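Local coordinates for peptidoglycan recognition protein-LC isoform LCx (Drosophila melanogaster, PDB 2F2L) that binds a disaccharide–tetrapeptide peptidoglycan fragment at an interface with another protein chain, probably as an innate immune receptor ectodomain of the amidase-like family, at residues B[52-55]-B[56-60]; B[64-67]-B[68-71]; B[155-158]-B[159-162]; B[116-119]-B[120-124]. One frame throughout, in Å; residues are numbered along the deposited sequence.

Interaction 1 (B[52-55]-B[56-60]); sequences QSFH and MDSWG. With MLD (glcnac(beta1-4)-murnac(1,6-anhydro)-L-ala-gamma-D-glu-meso-a2pm-D-ala), chain G.
Phe54 and Trp59 lie side by side at the end of helix 41-58. Their rings are 5.1 Å apart, from the Phe54 ring centroid to that of the Trp59 five-membered ring, with planes at 81°, and Phe54 CE2 comes 3.5 Å from Trp59 NE1. With CG anti to its backbone nitrogen (chi1 -163°), the Phe54 ring swings toward the ligand and places CE2 3.7 Å from the anhydro-bridge oxygen OA6 of MLD. Next to it, His55 NE2 donates in the plane of its ring to the N-acetyl oxygen OAG of the anhydro-MurNAc unit, 2.8 Å away and nearly straight at 164°. The backbone beneath these side chains widens into a pi-type turn: Ser58 N reaches back five residues to Ser53 O at 3.2 Å, and Trp59 N to Phe54 O at 2.9 Å. Ser53 O also accepts from Asp57 N, which leaves two donors on one carbonyl. On another flank Ser53 OG gives its hydrogen to Asp57 OD2 (2.8 Å), an oxygen also salt-bridged by Arg12, and a water joins the hydroxyls of Ser53 and Ser58. Gln52 runs alongside Met56, its CG 3.4 Å from the Met56 SD, while its amide oxygen accepts from the backbone N of Arg12. Behind the first shell, Gly65 N bonds His55 ND1 and so fixes the imidazole rotation, Trp61 stacks on Trp59, and the backbone of another protein chain bonds Ser58 OG.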
# COMPACT_ATOMS: atom_id res chain seq x y z
N GLN B 52 5.15 -2.00 -9.97
CA GLN B 52 4.87 -1.71 -11.38
C GLN B 52 3.38 -1.85 -11.71
O GLN B 52 2.80 -1.01 -12.41
CB GLN B 52 5.70 -2.57 -12.33
CG GLN B 52 5.42 -2.24 -13.81
CD GLN B 52 6.33 -2.94 -14.78
OE1 GLN B 52 6.51 -4.16 -14.71
NE2 GLN B 52 6.88 -2.18 -15.73
N SER B 53 2.76 -2.90 -11.17
CA SER B 53 1.33 -3.12 -11.32
C SER B 53 0.50 -2.00 -10.69
O SER B 53 -0.47 -1.51 -11.26
CB SER B 53 0.96 -4.46 -10.68
OG SER B 53 -0.39 -4.74 -10.96
N PHE B 54 0.88 -1.59 -9.49
CA PHE B 54 0.23 -0.45 -8.83
C PHE B 54 0.28 0.83 -9.68
O PHE B 54 -0.71 1.56 -9.82
CB PHE B 54 0.92 -0.21 -7.47
CG PHE B 54 0.13 0.63 -6.54
CD1 PHE B 54 -1.04 0.14 -5.97
CD2 PHE B 54 0.55 1.90 -6.20
CE1 PHE B 54 -1.78 0.92 -5.10
CE2 PHE B 54 -0.18 2.68 -5.33
CZ PHE B 54 -1.35 2.20 -4.79
N HIS B 55 1.43 1.10 -10.27
CA HIS B 55 1.59 2.30 -11.08
C HIS B 55 0.90 2.19 -12.44
O HIS B 55 0.20 3.11 -12.86
CB HIS B 55 3.08 2.62 -11.21
CG HIS B 55 3.68 3.11 -9.94
ND1 HIS B 55 5.01 3.45 -9.83
CD2 HIS B 55 3.13 3.33 -8.72
CE1 HIS B 55 5.26 3.86 -8.59
NE2 HIS B 55 4.13 3.80 -7.90
N MET B 56 1.03 1.03 -13.09
CA MET B 56 0.49 0.85 -14.45
C MET B 56 -1.00 0.46 -14.48
O MET B 56 -1.72 0.86 -15.39
CB MET B 56 1.31 -0.17 -15.25
CG MET B 56 2.74 0.29 -15.57
SD MET B 56 3.76 -0.93 -16.43
CE MET B 56 3.09 -0.84 -18.09
N ASP B 57 -1.43 -0.34 -13.52
CA ASP B 57 -2.79 -0.89 -13.51
C ASP B 57 -3.70 -0.11 -12.57
O ASP B 57 -4.79 0.29 -12.97
CB ASP B 57 -2.79 -2.38 -13.14
CG ASP B 57 -1.86 -3.20 -14.03
OD1 ASP B 57 -1.71 -2.86 -15.22
OD2 ASP B 57 -1.28 -4.21 -13.56
N SER B 58 -3.28 0.12 -11.33
CA SER B 58 -4.12 0.81 -10.36
C SER B 58 -4.18 2.33 -10.62
O SER B 58 -5.25 2.91 -10.56
CB SER B 58 -3.67 0.49 -8.94
OG SER B 58 -3.62 -0.91 -8.70
N TRP B 59 -3.06 2.97 -10.91
CA TRP B 59 -3.07 4.39 -11.28
C TRP B 59 -3.23 4.62 -12.77
O TRP B 59 -3.62 5.71 -13.19
CB TRP B 59 -1.78 5.09 -10.83
CG TRP B 59 -1.72 5.42 -9.34
CD1 TRP B 59 -0.79 4.99 -8.45
CD2 TRP B 59 -2.61 6.26 -8.61
NE1 TRP B 59 -1.04 5.51 -7.20
CE2 TRP B 59 -2.17 6.29 -7.27
CE3 TRP B 59 -3.76 6.99 -8.95
CZ2 TRP B 59 -2.81 7.03 -6.28
CZ3 TRP B 59 -4.40 7.72 -7.97
CH2 TRP B 59 -3.93 7.72 -6.64
N GLY B 60 -2.90 3.62 -13.58
CA GLY B 60 -3.03 3.74 -15.02
C GLY B 60 -1.91 4.51 -15.68
O GLY B 60 -2.11 5.09 -16.74
CAA MLD G . 4.48 6.24 4.42
CAB MLD G . 4.28 7.19 3.25
OAC MLD G . 5.23 7.59 2.60
N2 MLD G . 3.01 7.51 3.01
C2 MLD G . 2.58 8.43 1.97
C3 MLD G . 1.69 9.48 2.63
O3 MLD G . 2.37 10.22 3.66
C4 MLD G . 1.05 10.40 1.59
O4 MLD G . 0.10 11.20 2.27
C5 MLD G . 0.33 9.55 0.53
C6 MLD G . -0.25 10.33 -0.66
O6 MLD G . -1.09 9.41 -1.43
O5 MLD G . 1.30 8.68 -0.05
C1 MLD G . 1.80 7.70 0.89
O1 MLD G . 2.67 6.84 0.21
CA4 MLD G . 1.97 5.94 -0.68
CA5 MLD G . 1.20 4.80 -0.02
OA5 MLD G . 1.66 3.46 -0.42
CA6 MLD G . -0.11 4.89 -0.72
OA6 MLD G . 0.11 4.21 -1.94
CA1 MLD G . 1.39 3.51 -1.83
CA2 MLD G . 2.46 4.37 -2.54
NAD MLD G . 3.54 3.49 -3.03
CAE MLD G . 3.92 3.47 -4.30
CAF MLD G . 5.04 2.49 -4.60
OAG MLD G . 3.44 4.18 -5.18
CA3 MLD G . 3.06 5.40 -1.59
OAH MLD G . 3.66 6.53 -2.31
CAI MLD G . 5.10 6.45 -2.44
CAJ MLD G . 5.83 7.12 -1.29
CAL MLD G . 5.53 7.14 -3.75
OAM MLD G . 6.73 7.22 -3.98
N MLD G . 4.59 7.60 -4.58
CA MLD G . 4.87 8.24 -5.87
CB MLD G . 4.92 7.10 -6.89
C MLD G . 3.68 9.16 -6.19
O MLD G . 2.53 8.71 -6.15
NAN MLD G . 4.01 10.41 -6.47
CAO MLD G . 3.06 11.49 -6.80
CAP MLD G . 3.35 12.78 -5.97
OBA MLD G . 2.89 13.83 -6.44
OAQ MLD G . 4.04 12.72 -4.93
CBB MLD G . 3.28 11.90 -8.25
CBC MLD G . 2.88 10.86 -9.29
CBD MLD G . 3.08 11.46 -10.69
OBE MLD G . 3.89 12.36 -10.90
NBF MLD G . 2.33 10.93 -11.63
CBG MLD G . 2.39 11.39 -13.03
CBH MLD G . 1.84 12.82 -13.14
OBI MLD G . 0.80 13.15 -12.56
NBJ MLD G . 2.58 13.66 -13.86
CBK MLD G . 2.22 15.07 -14.11
CBL MLD G . 2.19 15.30 -15.62
CBM MLD G . 3.22 16.09 -13.50
OBO MLD G . 4.40 15.72 -13.30
OBN MLD G . 2.75 17.24 -13.27
CBP MLD G . 1.61 10.39 -13.90
CBQ MLD G . 1.94 10.56 -15.40
CBR MLD G . 1.27 9.46 -16.23
CBS MLD G . 1.96 9.23 -17.58
CBT MLD G . 3.30 8.50 -17.35
OBV MLD G . 3.23 7.30 -17.03
OBU MLD G . 4.35 9.16 -17.49
NBW MLD G . 2.20 10.51 -18.25
O HOH W 1 -2.38 -3.17 -8.98

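Interaction 2 (B[64-67]-B[68-71]); sequences IGYN and FLVG. With MLD (glcnac(beta1-4)-murnac(1,6-anhydro)-L-ala-gamma-D-glu-meso-a2pm-D-ala), chain G.
Tyr66 and Leu69 meet at about a right angle, and this crossing is the tight part of the contact: Tyr66 CD2 stands 3.7 Å from Leu69 CD2 and 3.8 Å from Leu69 CG. The Leu69 side chain doubles back from the strand because its CG sits beside its own backbone nitrogen (chi1 -55°). Closer to the main chain, Tyr66 CB packs against the carbonyl oxygen of Phe68 at 3.5 Å. The peptide oxygen of Asn67 lies over one face of the Phe68 ring, 3.3 Å from CG. All this happens where the loop after helix 41-58 turns into strand 68-70, an inner strand of the mixed central sheet of the amidase-like domain, flanked by strand 97-101 on one side and strand 76-78 on the other. The looser part is the CD1 branch of Leu69, where a single methyl-to-methyl touch links Ile64 CD1 to Leu69 CD1 at 3.9 Å; no hydrogen bond joins the two segments, and Ile64 is backed instead by Val48, Val51 and His55 of the helix. Toward the ligand the Tyr66 phenol projects from the packed core into the binding groove. Its hydroxyl donates to the lactyl carbonyl oxygen of MLD, OAM, which is 2.6 Å from Tyr66 OH; OAM lies at the edge of the ring, in its plane. The phenol's orientation is further set by an edge-to-face meeting with His55.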
# COMPACT_ATOMS: atom_id res chain seq x y z
N ILE B 64 6.31 1.80 -14.64
CA ILE B 64 6.68 2.03 -13.24
C ILE B 64 7.19 3.48 -13.16
O ILE B 64 7.88 3.98 -14.06
CB ILE B 64 7.72 1.02 -12.78
CG1 ILE B 64 7.84 1.02 -11.26
CG2 ILE B 64 9.09 1.29 -13.42
CD1 ILE B 64 8.57 -0.19 -10.74
N GLY B 65 6.81 4.16 -12.08
CA GLY B 65 6.98 5.60 -11.97
C GLY B 65 8.39 6.05 -11.68
O GLY B 65 8.77 7.14 -12.04
N TYR B 66 9.18 5.21 -11.04
CA TYR B 66 10.53 5.60 -10.64
C TYR B 66 11.54 5.46 -11.79
O TYR B 66 11.35 4.68 -12.71
CB TYR B 66 10.99 4.78 -9.44
CG TYR B 66 10.03 4.83 -8.25
CD1 TYR B 66 9.71 6.03 -7.63
CD2 TYR B 66 9.40 3.67 -7.79
CE1 TYR B 66 8.83 6.09 -6.55
CE2 TYR B 66 8.51 3.70 -6.70
CZ TYR B 66 8.23 4.91 -6.09
OH TYR B 66 7.38 4.96 -5.02
N ASN B 67 12.61 6.24 -11.74
CA ASN B 67 13.70 6.00 -12.64
C ASN B 67 14.49 4.77 -12.19
O ASN B 67 14.85 3.93 -13.02
CB ASN B 67 14.56 7.25 -12.75
CG ASN B 67 13.80 8.37 -13.38
OD1 ASN B 67 13.60 8.32 -14.63
ND2 ASN B 67 13.35 9.26 -12.62
N PHE B 68 14.72 4.67 -10.88
CA PHE B 68 15.42 3.54 -10.29
C PHE B 68 14.81 3.20 -8.93
O PHE B 68 14.20 4.05 -8.29
CB PHE B 68 16.91 3.83 -10.10
CG PHE B 68 17.64 4.17 -11.37
CD1 PHE B 68 18.17 3.17 -12.17
CD2 PHE B 68 17.79 5.50 -11.76
CE1 PHE B 68 18.84 3.48 -13.32
CE2 PHE B 68 18.45 5.82 -12.92
CZ PHE B 68 18.98 4.81 -13.72
N LEU B 69 14.96 1.95 -8.51
CA LEU B 69 14.63 1.59 -7.13
C LEU B 69 15.83 0.89 -6.53
O LEU B 69 16.61 0.29 -7.27
CB LEU B 69 13.41 0.65 -7.05
CG LEU B 69 12.10 1.05 -7.70
CD1 LEU B 69 12.04 0.65 -9.17
CD2 LEU B 69 10.94 0.41 -6.89
N VAL B 70 15.98 0.96 -5.22
CA VAL B 70 17.12 0.34 -4.51
C VAL B 70 16.60 -0.68 -3.52
O VAL B 70 15.83 -0.32 -2.61
CB VAL B 70 17.93 1.41 -3.74
CG1 VAL B 70 19.17 0.80 -3.11
CG2 VAL B 70 18.31 2.53 -4.70
N GLY B 71 17.05 -1.92 -3.66
CA GLY B 71 16.58 -2.98 -2.80
C GLY B 71 17.45 -3.20 -1.57
O GLY B 71 18.61 -2.82 -1.56
CAA MLD G . 4.48 6.24 4.42
CAB MLD G . 4.28 7.19 3.25
OAC MLD G . 5.23 7.59 2.60
N2 MLD G . 3.01 7.51 3.01
C2 MLD G . 2.58 8.43 1.97
C3 MLD G . 1.69 9.48 2.63
O3 MLD G . 2.37 10.22 3.66
C4 MLD G . 1.05 10.40 1.59
O4 MLD G . 0.10 11.20 2.27
C5 MLD G . 0.33 9.55 0.53
C6 MLD G . -0.25 10.33 -0.66
O6 MLD G . -1.09 9.41 -1.43
O5 MLD G . 1.30 8.68 -0.05
C1 MLD G . 1.80 7.70 0.89
O1 MLD G . 2.67 6.84 0.21
CA4 MLD G . 1.97 5.94 -0.68
CA5 MLD G . 1.20 4.80 -0.02
OA5 MLD G . 1.66 3.46 -0.42
CA6 MLD G . -0.11 4.89 -0.72
OA6 MLD G . 0.11 4.21 -1.94
CA1 MLD G . 1.39 3.51 -1.83
CA2 MLD G . 2.46 4.37 -2.54
NAD MLD G . 3.54 3.49 -3.03
CAE MLD G . 3.92 3.47 -4.30
CAF MLD G . 5.04 2.49 -4.60
OAG MLD G . 3.44 4.18 -5.18
CA3 MLD G . 3.06 5.40 -1.59
OAH MLD G . 3.66 6.53 -2.31
CAI MLD G . 5.10 6.45 -2.44
CAJ MLD G . 5.83 7.12 -1.29
CAL MLD G . 5.53 7.14 -3.75
OAM MLD G . 6.73 7.22 -3.98
N MLD G . 4.59 7.60 -4.58
CA MLD G . 4.87 8.24 -5.87
CB MLD G . 4.92 7.10 -6.89
C MLD G . 3.68 9.16 -6.19
O MLD G . 2.53 8.71 -6.15
NAN MLD G . 4.01 10.41 -6.47
CAO MLD G . 3.06 11.49 -6.80
CAP MLD G . 3.35 12.78 -5.97
OBA MLD G . 2.89 13.83 -6.44
OAQ MLD G . 4.04 12.72 -4.93
CBB MLD G . 3.28 11.90 -8.25
CBC MLD G . 2.88 10.86 -9.29
CBD MLD G . 3.08 11.46 -10.69
OBE MLD G . 3.89 12.36 -10.90
NBF MLD G . 2.33 10.93 -11.63
CBG MLD G . 2.39 11.39 -13.03
CBH MLD G . 1.84 12.82 -13.14
OBI MLD G . 0.80 13.15 -12.56
NBJ MLD G . 2.58 13.66 -13.86
CBK MLD G . 2.22 15.07 -14.11
CBL MLD G . 2.19 15.30 -15.62
CBM MLD G . 3.22 16.09 -13.50
OBO MLD G . 4.40 15.72 -13.30
OBN MLD G . 2.75 17.24 -13.27
CBP MLD G . 1.61 10.39 -13.90
CBQ MLD G . 1.94 10.56 -15.40
CBR MLD G . 1.27 9.46 -16.23
CBS MLD G . 1.96 9.23 -17.58
CBT MLD G . 3.30 8.50 -17.35
OBV MLD G . 3.23 7.30 -17.03
OBU MLD G . 4.35 9.16 -17.49
NBW MLD G . 2.20 10.51 -18.25

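Interaction 3 (B[155-158]-B[159-162]); sequences KIIK and KWPH
A type I beta turn from Ile157 to Trp160 takes the chain out of helix 151-157, and the contact is the folding of Trp160 back over the helix end. Trp160 N closes the turn on Ile157 O at 3.0 Å, one step after Lys159 N has bonded Ile156 O at 3.1 Å, likewise three residues back. Both donors stand well above the plane of the carbonyl they meet. The indole then lies against the main chain of the helix: Ile157 CA is 4.0 Å from the centroid of the five-membered ring and 12° off its normal, a CH-pi contact over one face. A first torsion of -73°, with CG beside the backbone nitrogen, brings the ring back over that backbone. Around the pyrrole part, Trp160 CD1 approaches Ile156 O at 3.5 Å, and the Ile156 and Trp160 side chains cross obliquely, Ile156 CG2 lying 3.8 Å from Trp160 NE1. Lys159 is the outer, exposed member; its CD passes 3.8 Å from Lys155 O. A water bridges Lys158 O and Trp160 O, donating to each at 2.8 Å, and so ties together the two carbonyls on either side of Lys159. Beyond the contact, Trp160 packs on Leu115, Cys118 and Leu122 of helix 112-127 and on Leu137 of strand 135-139, whereas the lysines stay at the surface. Pro161 follows the tryptophan directly, and the whole is a helix exit through a type I turn, with an aromatic side chain laid over the helix end and packed against helix 112-127 and strand 135-139.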
# COMPACT_ATOMS: atom_id res chain seq x y z
N LYS B 155 16.20 11.74 7.51
CA LYS B 155 17.24 12.24 8.41
C LYS B 155 18.64 11.88 7.89
O LYS B 155 19.58 12.65 8.06
CB LYS B 155 17.04 11.74 9.85
CG LYS B 155 15.93 12.44 10.59
CD LYS B 155 16.00 12.19 12.10
CE LYS B 155 15.45 10.84 12.50
NZ LYS B 155 15.38 10.70 13.99
N ILE B 156 18.77 10.72 7.25
CA ILE B 156 20.06 10.29 6.70
C ILE B 156 20.46 11.15 5.48
O ILE B 156 21.56 11.69 5.43
CB ILE B 156 20.06 8.78 6.37
CG1 ILE B 156 20.03 7.97 7.67
CG2 ILE B 156 21.28 8.39 5.55
CD1 ILE B 156 19.79 6.49 7.48
N ILE B 157 19.56 11.29 4.50
CA ILE B 157 19.90 12.00 3.27
C ILE B 157 20.07 13.52 3.49
O ILE B 157 20.78 14.16 2.72
CB ILE B 157 18.89 11.74 2.11
CG1 ILE B 157 17.58 12.48 2.35
CG2 ILE B 157 18.68 10.24 1.88
CD1 ILE B 157 16.54 12.24 1.28
N LYS B 158 19.42 14.08 4.52
CA LYS B 158 19.65 15.48 4.91
C LYS B 158 21.11 15.79 5.22
O LYS B 158 21.51 16.94 5.17
CB LYS B 158 18.82 15.87 6.13
CG LYS B 158 17.49 16.50 5.81
CD LYS B 158 16.81 17.08 7.06
CE LYS B 158 17.50 18.35 7.54
NZ LYS B 158 16.58 19.24 8.30
N LYS B 159 21.90 14.77 5.58
CA LYS B 159 23.33 14.95 5.87
C LYS B 159 24.25 14.63 4.70
O LYS B 159 25.48 14.69 4.85
CB LYS B 159 23.73 14.08 7.05
CG LYS B 159 23.05 14.45 8.35
CD LYS B 159 23.10 13.29 9.30
CE LYS B 159 22.65 13.66 10.70
NZ LYS B 159 21.95 12.50 11.31
N TRP B 160 23.68 14.29 3.55
CA TRP B 160 24.46 14.05 2.34
C TRP B 160 24.86 15.37 1.68
O TRP B 160 24.08 16.33 1.68
CB TRP B 160 23.68 13.16 1.36
CG TRP B 160 23.58 11.71 1.78
CD1 TRP B 160 23.99 11.16 2.97
CD2 TRP B 160 23.01 10.63 1.01
NE1 TRP B 160 23.74 9.81 2.97
CE2 TRP B 160 23.13 9.47 1.79
CE3 TRP B 160 22.43 10.55 -0.26
CZ2 TRP B 160 22.68 8.22 1.34
CZ3 TRP B 160 21.97 9.31 -0.70
CH2 TRP B 160 22.11 8.16 0.09
N PRO B 161 26.07 15.42 1.09
CA PRO B 161 26.59 16.70 0.62
C PRO B 161 25.73 17.37 -0.47
O PRO B 161 25.68 18.61 -0.53
CB PRO B 161 27.98 16.33 0.08
CG PRO B 161 28.32 15.04 0.78
CD PRO B 161 27.02 14.33 0.83
N HIS B 162 25.06 16.59 -1.31
CA HIS B 162 24.23 17.17 -2.36
C HIS B 162 22.83 17.62 -1.90
O HIS B 162 22.09 18.22 -2.69
CB HIS B 162 24.12 16.20 -3.52
CG HIS B 162 25.40 16.02 -4.27
ND1 HIS B 162 25.72 16.75 -5.40
CD2 HIS B 162 26.46 15.20 -4.04
CE1 HIS B 162 26.92 16.39 -5.83
NE2 HIS B 162 27.38 15.44 -5.03
O HOH W 2 23.70 18.10 3.79

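Interaction 4 (B[116-119]-B[120-124]); sequences EACQ and LLLQE
The flat carboxamide of Gln123 lies back along the helix with the peptide oxygen of Gln119 roughly over one of its faces, Gln119 O being 3.8 Å from Gln123 CD and 4.0 Å from NE2. At those distances this is a loose polar approach, not a bond. The carboxamide of Gln119 itself packs its NE2 against the Trp160 ring. Four peptide carbonyls are each met by an amide donor four residues on, tilted somewhat from the carbonyl plane. Gln123 N to Gln119 O (3.0 Å), Leu122 N to Cys118 O, Leu121 N to Ala117 O and Leu120 N to Glu116 O form this regular ladder of an alpha-helix. Side chains follow the same path. Leu122 turns its CG onto Cys118 O at 3.3 Å, because its first torsion of -66° sets CG beside the backbone nitrogen. From there Leu122 CD1 reaches Cys118 SG at 4.1 Å. In a similar way Leu120 CG leans on Glu116 O at 3.4 Å. The Cys118 thiol, anti to its own nitrogen, also touches the Trp160 ring, while Leu121 and Leu122 rest on Ile99 of strand 97-101; Ala117 touches Val70, and Leu121 touches Phe68, both in strand 68-70. Glu116, Leu120 and Gln123 lie on the exposed flank, and Glu124 pairs with Arg127. Helix 112-127 is therefore amphipathic: the backbone bonds satisfy these amides and carbonyls, Cys118 and Leu122 supply the apolar side-chain pair between the segments, and the buried stripe of Ala117, Cys118, Leu121 and Leu122 offers only apolar groups and a thiol to the sheet.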
# COMPACT_ATOMS: atom_id res chain seq x y z
N GLU B 116 24.64 1.95 0.48
CA GLU B 116 25.79 1.80 -0.41
C GLU B 116 25.38 1.78 -1.89
O GLU B 116 25.99 2.47 -2.73
CB GLU B 116 26.62 0.57 -0.02
CG GLU B 116 27.49 0.80 1.23
CD GLU B 116 28.19 -0.43 1.75
OE1 GLU B 116 27.94 -1.55 1.24
OE2 GLU B 116 29.01 -0.27 2.68
N ALA B 117 24.33 1.03 -2.22
CA ALA B 117 23.83 0.96 -3.61
C ALA B 117 23.41 2.33 -4.15
O ALA B 117 23.74 2.69 -5.28
CB ALA B 117 22.66 -0.00 -3.71
N CYS B 118 22.69 3.09 -3.35
CA CYS B 118 22.23 4.41 -3.76
C CYS B 118 23.40 5.38 -3.96
O CYS B 118 23.40 6.18 -4.89
CB CYS B 118 21.25 4.95 -2.72
SG CYS B 118 20.50 6.50 -3.18
N GLN B 119 24.40 5.31 -3.08
CA GLN B 119 25.58 6.17 -3.22
C GLN B 119 26.31 5.85 -4.53
O GLN B 119 26.73 6.76 -5.25
CB GLN B 119 26.51 6.04 -1.98
CG GLN B 119 25.86 6.63 -0.72
CD GLN B 119 26.58 6.35 0.61
OE1 GLN B 119 27.42 5.46 0.73
NE2 GLN B 119 26.22 7.14 1.62
N LEU B 120 26.43 4.55 -4.84
CA LEU B 120 27.10 4.12 -6.07
C LEU B 120 26.31 4.50 -7.31
O LEU B 120 26.88 4.87 -8.33
CB LEU B 120 27.35 2.60 -6.05
CG LEU B 120 28.41 2.04 -5.10
CD1 LEU B 120 28.40 0.53 -5.15
CD2 LEU B 120 29.82 2.57 -5.40
N LEU B 121 24.99 4.38 -7.23
CA LEU B 121 24.11 4.76 -8.33
C LEU B 121 24.29 6.24 -8.67
O LEU B 121 24.48 6.59 -9.85
CB LEU B 121 22.66 4.46 -7.96
CG LEU B 121 21.59 4.87 -8.95
CD1 LEU B 121 21.83 4.27 -10.30
CD2 LEU B 121 20.25 4.46 -8.39
N LEU B 122 24.27 7.10 -7.65
CA LEU B 122 24.44 8.54 -7.85
C LEU B 122 25.83 8.86 -8.44
O LEU B 122 25.95 9.67 -9.35
CB LEU B 122 24.21 9.30 -6.54
CG LEU B 122 22.75 9.21 -6.04
CD1 LEU B 122 22.64 9.67 -4.63
CD2 LEU B 122 21.82 10.01 -6.92
N GLN B 123 26.86 8.21 -7.92
CA GLN B 123 28.20 8.43 -8.47
C GLN B 123 28.31 7.96 -9.93
O GLN B 123 29.00 8.58 -10.73
CB GLN B 123 29.27 7.79 -7.57
CG GLN B 123 29.46 8.63 -6.31
CD GLN B 123 30.29 7.98 -5.26
OE1 GLN B 123 31.09 7.08 -5.52
NE2 GLN B 123 30.11 8.45 -4.02
N GLU B 124 27.57 6.92 -10.28
CA GLU B 124 27.57 6.42 -11.64
C GLU B 124 26.88 7.43 -12.55
O GLU B 124 27.38 7.72 -13.64
CB GLU B 124 26.91 5.05 -11.70
CG GLU B 124 26.88 4.40 -13.09
CD GLU B 124 28.17 3.65 -13.45
OE1 GLU B 124 29.18 3.73 -12.70
OE2 GLU B 124 28.17 2.99 -14.50

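Along the chain the contacts run in series, 52-60, 64-71, 116-124 and 155-162, each closed within one continuous stretch, so none nests in or crosses another. Interaction 1 ends helix 41-58, and a short loop leads to interaction 2; the two touch, with Gln52 N 3.9 Å from Ile64 CD1, and both reach MLD. Strand 68-70 of interaction 2 in turn backs onto helix 112-127 of interaction 4, Val70 CG1 meeting Ala117 CB at 3.6 Å. Interaction 3 then returns to that helix through Trp160. Interactions 1 and 3 lie on opposite sides of the molecule, their centres about 30 Å apart.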